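Local coordinates for uncharacterized protein (Pyrococcus furiosus DSM 3638, PDB 3WZ2) that probably acts as an archaeal proteasome-assembly chaperone of the PAC2 family, assembling as a homo-oligomer of five chains and possibly working as a proteasome activator, at residues 88-91 with 92-95. Sequence-based numbering, arbitrary orientation.
Sequences FLPP and TLVN
Leu-89 and Pro-90 pack on Leu-93 and Val-94 at the N-terminus of helix 91-107, which follows strand 80-85 of the central mixed sheet in this PAC2-family fold; Pro-90 holds the N-cap position and Pro-91 begins the first turn. The tight side is the buried one. Both methyls of Leu-89 meet Leu-93 CD2, with CD1 3.9 Å from it: CG of Leu-93 is anti to the backbone N (chi1 -175°), and chi2 near 58° turns CD2 to Leu-89. Leu-89 CB touches Val-94 CG2 at 4.1 Å. Pro-90 runs alongside Leu-93, its CG 4.2 Å from Leu-93 CB, but is partly exposed, as are Pro-91 and Thr-92; Pro-59 of the second subunit packs on Pro-91. Neither proline has an N-H to give, but their carbonyls start the helix: Asn-95 N reaches Pro-91 O at 2.9 Å in a nearly straight bond. The buried Asn-95 side chain bonds across the subunit interface, ND2 to Ile-57 O and Leu-55 O of the second subunit, while OD1 takes a weak hydrogen bond from Lys-162 NZ of its own chain. A leucine in its place would probably leave those two carbonyls without their donor and weaken the interface. Pro-90 O is gripped twice, by Val-94 N in the carbonyl plane (161° at the hydrogen) and weakly by Leu-93 N. Val-94 CG2 lies 3.5 Å from the same Pro-90 O.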
loop_
_atom_site.group_PDB
_atom_site.type_symbol
_atom_site.label_atom_id
_atom_site.label_comp_id
_atom_site.label_asym_id
_atom_site.label_seq_id
_atom_site.Cartn_x
_atom_site.Cartn_y
_atom_site.Cartn_z
ATOM N N PHE B 88 11.285 13.263 -10.256
ATOM C CA PHE B 88 11.826 11.920 -10.558
ATOM C C PHE B 88 10.772 10.997 -9.996
ATOM O O PHE B 88 10.483 11.033 -8.829
ATOM C CB PHE B 88 13.263 11.658 -9.989
ATOM C CG PHE B 88 13.854 10.264 -10.337
ATOM C CD1 PHE B 88 14.704 10.079 -11.442
ATOM C CD2 PHE B 88 13.599 9.144 -9.515
ATOM C CE1 PHE B 88 15.249 8.821 -11.730
ATOM C CE2 PHE B 88 14.134 7.891 -9.809
ATOM C CZ PHE B 88 14.951 7.726 -10.920
ATOM N N LEU B 89 10.178 10.213 -10.874
ATOM C CA LEU B 89 8.944 9.538 -10.614
ATOM C C LEU B 89 9.205 8.089 -10.258
ATOM O O LEU B 89 10.239 7.549 -10.579
ATOM C CB LEU B 89 8.059 9.623 -11.853
ATOM C CG LEU B 89 7.459 11.015 -12.097
ATOM C CD1 LEU B 89 6.577 11.002 -13.306
ATOM C CD2 LEU B 89 6.648 11.495 -10.888
ATOM N N PRO B 90 8.253 7.454 -9.591
ATOM C CA PRO B 90 8.452 6.051 -9.245
ATOM C C PRO B 90 8.311 5.112 -10.443
ATOM O O PRO B 90 7.691 5.490 -11.448
ATOM C CB PRO B 90 7.346 5.774 -8.208
ATOM C CG PRO B 90 6.337 6.854 -8.415
ATOM C CD PRO B 90 7.100 8.054 -8.907
ATOM N N PRO B 91 8.904 3.911 -10.342
ATOM C CA PRO B 91 9.141 3.024 -11.459
ATOM C C PRO B 91 7.875 2.610 -12.205
ATOM O O PRO B 91 7.854 2.631 -13.438
ATOM C CB PRO B 91 9.786 1.779 -10.814
ATOM C CG PRO B 91 9.768 2.017 -9.337
ATOM C CD PRO B 91 9.649 3.484 -9.139
ATOM N N THR B 92 6.819 2.279 -11.474
ATOM C CA THR B 92 5.581 1.878 -12.104
ATOM C C THR B 92 4.990 3.000 -12.920
ATOM O O THR B 92 4.422 2.785 -13.972
ATOM C CB THR B 92 4.569 1.367 -11.059
ATOM O OG1 THR B 92 5.201 0.346 -10.278
ATOM C CG2 THR B 92 3.377 0.759 -11.725
ATOM N N LEU B 93 5.113 4.212 -12.421
ATOM C CA LEU B 93 4.539 5.358 -13.111
ATOM C C LEU B 93 5.366 5.678 -14.381
ATOM O O LEU B 93 4.822 6.020 -15.412
ATOM C CB LEU B 93 4.470 6.530 -12.161
ATOM C CG LEU B 93 3.788 7.807 -12.674
ATOM C CD1 LEU B 93 2.365 7.544 -13.103
ATOM C CD2 LEU B 93 3.810 8.865 -11.571
ATOM N N VAL B 94 6.677 5.528 -14.281
ATOM C CA VAL B 94 7.557 5.669 -15.444
ATOM C C VAL B 94 7.170 4.650 -16.503
ATOM O O VAL B 94 6.998 5.034 -17.654
ATOM C CB VAL B 94 9.025 5.472 -15.072
ATOM C CG1 VAL B 94 9.876 5.334 -16.313
ATOM C CG2 VAL B 94 9.523 6.618 -14.205
ATOM N N ASN B 95 6.919 3.395 -16.103
ATOM C CA ASN B 95 6.397 2.408 -17.053
ATOM C C ASN B 95 5.048 2.774 -17.686
ATOM O O ASN B 95 4.867 2.620 -18.886
ATOM C CB ASN B 95 6.272 1.019 -16.430
ATOM C CG ASN B 95 7.613 0.388 -16.136
ATOM O OD1 ASN B 95 8.580 0.604 -16.853
ATOM N ND2 ASN B 95 7.668 -0.412 -15.091
#